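Local coordinates for protein blue-light receptor of the BLUF-family (PDB 2BYC) that binds flavin mononucleotide and probably senses blue light as a photoreceptor of the BLUF family, at residues D3-V14 and G47-R58. Numbering follows the deposited sequence. Where two conformers were deposited one is given.
Sequences DELVSLTYRSRV and GVHFVQTIEGPR. With FMN (flavin mononucleotide), chain C.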
loop_
_atom_site.group_PDB
_atom_site.type_symbol
_atom_site.label_atom_id
_atom_site.label_comp_id
_atom_site.label_asym_id
_atom_site.label_seq_id
_atom_site.Cartn_x
_atom_site.Cartn_y
_atom_site.Cartn_z
ATOM N N ASP A 3 -4.391 -13.162 15.025
ATOM C CA ASP A 3 -5.040 -11.880 15.250
ATOM C C ASP A 3 -4.065 -10.717 15.375
ATOM O O ASP A 3 -4.442 -9.568 15.195
ATOM C CB ASP A 3 -5.884 -11.936 16.544
ATOM C CG ASP A 3 -7.009 -12.995 16.483
ATOM O OD1 ASP A 3 -7.514 -13.436 17.563
ATOM O OD2 ASP A 3 -7.390 -13.370 15.344
ATOM N N GLU A 4 -2.835 -11.002 15.743
ATOM C CA GLU A 4 -1.868 -9.948 16.001
ATOM C C GLU A 4 -1.822 -8.980 14.779
ATOM O O GLU A 4 -2.006 -9.421 13.652
ATOM C CB GLU A 4 -0.511 -10.600 16.262
ATOM C CG GLU A 4 0.477 -9.711 16.989
ATOM C CD GLU A 4 1.119 -8.604 16.088
ATOM O OE1 GLU A 4 1.864 -8.949 15.135
ATOM O OE2 GLU A 4 0.885 -7.405 16.322
ATOM N N LEU A 5 -1.605 -7.684 15.011
ATOM C CA LEU A 5 -1.601 -6.728 13.925
ATOM C C LEU A 5 -0.247 -6.795 13.214
ATOM O O LEU A 5 0.816 -6.718 13.847
ATOM C CB LEU A 5 -1.841 -5.341 14.509
ATOM C CG LEU A 5 -2.229 -4.072 13.723
ATOM C CD1 LEU A 5 -3.573 -4.203 13.089
ATOM C CD2 LEU A 5 -2.364 -2.985 14.749
ATOM N N VAL A 6 -0.302 -6.896 11.898
ATOM C CA VAL A 6 0.935 -6.849 11.077
ATOM C C VAL A 6 0.872 -5.763 10.000
ATOM O O VAL A 6 -0.158 -5.265 9.732
ATOM C CB VAL A 6 1.216 -8.196 10.460
ATOM C CG1 VAL A 6 1.668 -9.211 11.555
ATOM C CG2 VAL A 6 0.008 -8.670 9.627
ATOM N N SER A 7 2.012 -5.387 9.429
ATOM C CA SER A 7 2.046 -4.530 8.237
ATOM C C SER A 7 2.817 -5.272 7.158
ATOM O O SER A 7 3.973 -5.635 7.399
ATOM C CB SER A 7 2.783 -3.201 8.575
ATOM O OG SER A 7 2.802 -2.305 7.451
ATOM N N LEU A 8 2.243 -5.461 5.978
ATOM C CA LEU A 8 3.015 -6.019 4.852
ATOM C C LEU A 8 3.168 -5.004 3.754
ATOM O O LEU A 8 2.220 -4.314 3.483
ATOM C CB LEU A 8 2.243 -7.221 4.277
ATOM C CG LEU A 8 2.770 -8.157 3.230
ATOM C CD1 LEU A 8 1.901 -9.349 3.555
ATOM C CD2 LEU A 8 2.302 -7.604 1.882
ATOM N N THR A 9 4.346 -4.929 3.135
ATOM C CA THR A 9 4.548 -4.008 2.019
ATOM C C THR A 9 5.174 -4.860 0.934
ATOM O O THR A 9 6.079 -5.606 1.242
ATOM C CB THR A 9 5.625 -2.965 2.407
ATOM O OG1 THR A 9 5.066 -2.151 3.434
ATOM C CG2 THR A 9 5.929 -2.077 1.289
ATOM N N TYR A 10 4.652 -4.735 -0.303
ATOM C CA TYR A 10 5.147 -5.437 -1.456
ATOM C C TYR A 10 5.268 -4.426 -2.589
ATOM O O TYR A 10 4.726 -3.348 -2.552
ATOM C CB TYR A 10 4.202 -6.646 -1.822
ATOM C CG TYR A 10 2.917 -6.153 -2.415
ATOM C CD1 TYR A 10 2.899 -5.673 -3.711
ATOM C CD2 TYR A 10 1.709 -6.196 -1.698
ATOM C CE1 TYR A 10 1.753 -5.178 -4.253
ATOM C CE2 TYR A 10 0.533 -5.707 -2.254
ATOM C CZ TYR A 10 0.567 -5.237 -3.536
ATOM O OH TYR A 10 -0.526 -4.721 -4.162
ATOM N N ARG A 11 6.050 -4.779 -3.579
ATOM C CA ARG A 11 6.282 -3.960 -4.766
ATOM C C ARG A 11 5.867 -4.864 -5.883
ATOM O O ARG A 11 6.107 -6.081 -5.792
ATOM C CB ARG A 11 7.782 -3.719 -4.888
ATOM C CG ARG A 11 8.143 -2.714 -5.931
ATOM C CD ARG A 11 9.647 -2.408 -5.923
ATOM N NE ARG A 11 10.376 -3.521 -6.485
ATOM C CZ ARG A 11 10.899 -3.533 -7.705
ATOM N NH1 ARG A 11 10.814 -2.454 -8.479
ATOM N NH2 ARG A 11 11.536 -4.618 -8.132
ATOM N N SER A 12 5.197 -4.299 -6.898
ATOM C CA SER A 12 4.843 -5.037 -8.133
ATOM C C SER A 12 5.007 -4.163 -9.299
ATOM O O SER A 12 5.083 -2.950 -9.151
ATOM C CB SER A 12 3.408 -5.538 -8.128
ATOM O OG SER A 12 2.506 -4.485 -8.070
ATOM N N ARG A 13 5.092 -4.789 -10.474
ATOM C CA ARG A 13 5.052 -4.070 -11.739
ATOM C C ARG A 13 3.658 -3.889 -12.207
ATOM O O ARG A 13 2.882 -4.841 -12.301
ATOM C CB ARG A 13 5.714 -4.880 -12.840
ATOM C CG ARG A 13 7.113 -4.563 -13.037
ATOM C CD ARG A 13 7.351 -3.964 -14.419
ATOM N NE ARG A 13 8.620 -3.227 -14.390
ATOM C CZ ARG A 13 9.019 -2.396 -15.343
ATOM N NH1 ARG A 13 8.233 -2.190 -16.415
ATOM N NH2 ARG A 13 10.176 -1.746 -15.199
ATOM N N VAL A 14 3.368 -2.663 -12.567
ATOM C CA VAL A 14 2.075 -2.305 -13.119
ATOM C C VAL A 14 1.756 -3.077 -14.387
ATOM O O VAL A 14 2.600 -3.247 -15.224
ATOM C CB VAL A 14 2.061 -0.820 -13.368
ATOM C CG1 VAL A 14 1.066 -0.444 -14.370
ATOM C CG2 VAL A 14 1.776 -0.135 -12.042
ATOM N N GLY A 47 3.179 4.847 -12.080
ATOM C CA GLY A 47 3.022 4.579 -13.485
ATOM C C GLY A 47 3.753 3.326 -13.936
ATOM O O GLY A 47 3.485 2.829 -15.011
ATOM N N VAL A 48 4.670 2.819 -13.128
ATOM C CA VAL A 48 5.462 1.650 -13.541
ATOM C C VAL A 48 5.388 0.510 -12.549
ATOM O O VAL A 48 5.389 -0.645 -12.935
ATOM C CB VAL A 48 6.940 2.063 -13.726
ATOM C CG1 VAL A 48 7.832 0.940 -14.225
ATOM C CG2 VAL A 48 7.010 3.267 -14.685
ATOM N N HIS A 49 5.372 0.864 -11.274
ATOM C CA HIS A 49 5.431 -0.086 -10.158
ATOM C C HIS A 49 4.294 0.326 -9.217
ATOM O O HIS A 49 3.889 1.453 -9.276
ATOM C CB HIS A 49 6.726 0.096 -9.411
ATOM C CG HIS A 49 7.892 -0.498 -10.134
ATOM N ND1 HIS A 49 7.986 -1.857 -10.378
ATOM C CD2 HIS A 49 8.945 0.070 -10.757
ATOM C CE1 HIS A 49 9.092 -2.103 -11.056
ATOM N NE2 HIS A 49 9.695 -0.948 -11.288
ATOM N N PHE A 50 3.726 -0.600 -8.454
ATOM C CA PHE A 50 2.897 -0.240 -7.249
ATOM C C PHE A 50 3.736 -0.642 -6.089
ATOM O O PHE A 50 4.504 -1.628 -6.163
ATOM C CB PHE A 50 1.725 -1.196 -7.198
ATOM C CG PHE A 50 0.635 -0.926 -8.190
ATOM C CD1 PHE A 50 0.257 -1.897 -9.136
ATOM C CD2 PHE A 50 -0.042 0.273 -8.196
ATOM C CE1 PHE A 50 -0.828 -1.645 -10.030
ATOM C CE2 PHE A 50 -1.077 0.515 -9.092
ATOM C CZ PHE A 50 -1.470 -0.483 -10.001
ATOM N N VAL A 51 3.628 0.135 -5.013
ATOM C CA VAL A 51 4.141 -0.281 -3.700
ATOM C C VAL A 51 2.901 -0.203 -2.842
ATOM O O VAL A 51 2.236 0.783 -2.828
ATOM C CB VAL A 51 5.304 0.617 -3.200
ATOM C CG1 VAL A 51 5.672 0.228 -1.801
ATOM C CG2 VAL A 51 6.593 0.386 -4.130
ATOM N N GLN A 52 2.546 -1.323 -2.218
ATOM C CA GLN A 52 1.371 -1.362 -1.353
ATOM C C GLN A 52 1.741 -1.765 0.072
ATOM O O GLN A 52 2.529 -2.662 0.260
ATOM C CB GLN A 52 0.240 -2.226 -1.951
ATOM C CG GLN A 52 -0.997 -2.000 -1.155
ATOM C CD GLN A 52 -2.162 -2.782 -1.668
ATOM O OE1 GLN A 52 -2.032 -3.887 -2.201
ATOM N NE2 GLN A 52 -3.315 -2.213 -1.508
ATOM N N THR A 53 1.200 -1.031 1.050
ATOM C CA THR A 53 1.325 -1.381 2.457
ATOM C C THR A 53 -0.061 -1.656 2.975
ATOM O O THR A 53 -0.925 -0.788 2.816
ATOM C CB THR A 53 1.821 -0.200 3.220
ATOM O OG1 THR A 53 3.185 0.041 2.843
ATOM C CG2 THR A 53 1.757 -0.486 4.742
ATOM N N ILE A 54 -0.288 -2.831 3.551
ATOM C CA ILE A 54 -1.611 -3.116 4.164
ATOM C C ILE A 54 -1.341 -3.539 5.540
ATOM O O ILE A 54 -0.307 -4.189 5.801
ATOM C CB ILE A 54 -2.318 -4.320 3.468
ATOM C CG1 ILE A 54 -1.355 -5.508 3.427
ATOM C CG2 ILE A 54 -2.864 -3.915 2.082
ATOM C CD1 ILE A 54 -1.859 -6.727 2.756
ATOM N N GLU A 55 -2.207 -3.140 6.457
ATOM C CA GLU A 55 -1.919 -3.453 7.873
ATOM C C GLU A 55 -3.242 -3.877 8.467
ATOM O O GLU A 55 -4.280 -3.431 8.065
ATOM C CB GLU A 55 -1.367 -2.283 8.615
ATOM C CG GLU A 55 -2.174 -1.058 8.445
ATOM C CD GLU A 55 -1.442 0.170 8.922
ATOM O OE1 GLU A 55 -0.239 0.076 9.160
ATOM O OE2 GLU A 55 -2.086 1.222 9.064
ATOM N N GLY A 56 -3.192 -4.826 9.351
ATOM C CA GLY A 56 -4.403 -5.377 9.931
ATOM C C GLY A 56 -4.073 -6.698 10.587
ATOM O O GLY A 56 -2.944 -7.009 10.731
ATOM N N PRO A 57 -5.078 -7.471 11.010
ATOM C CA PRO A 57 -4.875 -8.830 11.586
ATOM C C PRO A 57 -3.976 -9.746 10.678
ATOM O O PRO A 57 -4.214 -9.880 9.445
ATOM C CB PRO A 57 -6.291 -9.414 11.677
ATOM C CG PRO A 57 -7.302 -8.195 11.520
ATOM C CD PRO A 57 -6.485 -6.972 11.029
ATOM N N ARG A 58 -3.040 -10.483 11.275
ATOM C CA ARG A 58 -2.111 -11.305 10.448
ATOM C C ARG A 58 -2.888 -12.140 9.409
ATOM O O ARG A 58 -2.486 -12.236 8.208
ATOM C CB ARG A 58 -1.241 -12.234 11.319
ATOM C CG ARG A 58 -0.391 -13.189 10.468
ATOM C CD ARG A 58 1.139 -13.139 10.900
ATOM N NE ARG A 58 1.083 -13.189 12.300
ATOM C CZ ARG A 58 1.862 -12.645 13.203
ATOM N NH1 ARG A 58 2.985 -11.990 12.949
ATOM N NH2 ARG A 58 1.437 -12.801 14.436
HETATM N N1 FMN C . -8.353 -5.362 -3.360
HETATM C C2 FMN C . -8.701 -5.125 -2.049
HETATM O O2 FMN C . -9.798 -5.543 -1.607
HETATM N N3 FMN C . -7.882 -4.437 -1.215
HETATM C C4 FMN C . -6.728 -3.969 -1.736
HETATM O O4 FMN C . -5.968 -3.418 -1.007
HETATM C C4A FMN C . -6.355 -4.196 -3.065
HETATM N N5 FMN C . -5.157 -3.699 -3.550
HETATM C C5A FMN C . -4.732 -3.987 -4.855
HETATM C C6 FMN C . -3.524 -3.530 -5.331
HETATM C C7 FMN C . -3.099 -3.742 -6.651
HETATM C C7M FMN C . -1.684 -3.353 -7.098
HETATM C C8 FMN C . -3.923 -4.468 -7.485
HETATM C C8M FMN C . -3.520 -4.810 -8.910
HETATM C C9 FMN C . -5.143 -4.950 -7.016
HETATM C C9A FMN C . -5.552 -4.702 -5.670
HETATM N N10 FMN C . -6.793 -5.168 -5.180
HETATM C C10 FMN C . -7.165 -4.919 -3.864
HETATM C "C1'" FMN C . -7.865 -5.664 -6.091
HETATM C "C2'" FMN C . -8.014 -7.103 -5.659
HETATM O "O2'" FMN C . -7.017 -7.730 -6.414
HETATM C "C3'" FMN C . -9.395 -7.741 -5.889
HETATM O "O3'" FMN C . -9.560 -7.961 -7.254
HETATM C "C4'" FMN C . -10.604 -6.969 -5.385
HETATM O "O4'" FMN C . -10.706 -6.918 -3.946
HETATM C "C5'" FMN C . -11.876 -7.660 -5.884
HETATM O "O5'" FMN C . -12.540 -7.066 -7.001
HETATM P P FMN C . -14.025 -7.635 -7.213
HETATM O O1P FMN C . -14.766 -6.880 -8.328
HETATM O O2P FMN C . -13.810 -9.092 -7.601
HETATM O O3P FMN C . -14.629 -7.455 -5.842
HETATM O O HOH W 1 5.133 -1.164 -15.655
#
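Val48 receives the backbone N-H of Val14 on its carbonyl, at the end of an antiparallel pairing that shows how two strands can furnish one wall of a flavin pocket; one Val48 methyl lies over a face of the Arg13 guanidinium. At His49 the ring takes Arg11 NH1 over one face, 3.1 Å from CE1, while ND1 gives a weak bond to Ser12 O. Phe50 is sandwiched: Val14 CG2 makes a CH-pi contact 3.7 Å from the ring centroid, and the flavin methyl C7M presses on the opposite face, 3.2 Å from CD1. Gln52 holds Tyr10 and the flavin with the two ends of its amide. Its extended chain (chi2 179°) runs beside Tyr10, amide and ring planes nearly perpendicular. Gln52 OE1 accepts from Tyr10 OH at 2.6 Å, the hydroxyl sitting above the carbonyl plane. NE2 donates to both N5 (3.1 Å) and O4 (3.0 Å) of the flavin. As modelled, these bonds would hold the amide in this rotation. Beyond the hydrogen-bonded pairs Leu8-Ile54 and Val6-Gly56, Arg58 lays its guanidinium face on Val6 CG1, while its NH2 hydrogen-bonds to Phe1 O. In the ferredoxin-like BLUF fold, strand 5-14 lies between strands 49-55 and 77-84, antiparallel to both, with helix 58-69 packing against Val6, Leu8, Tyr10 and Gln52 and strand 40-45 flanking strand 49-55.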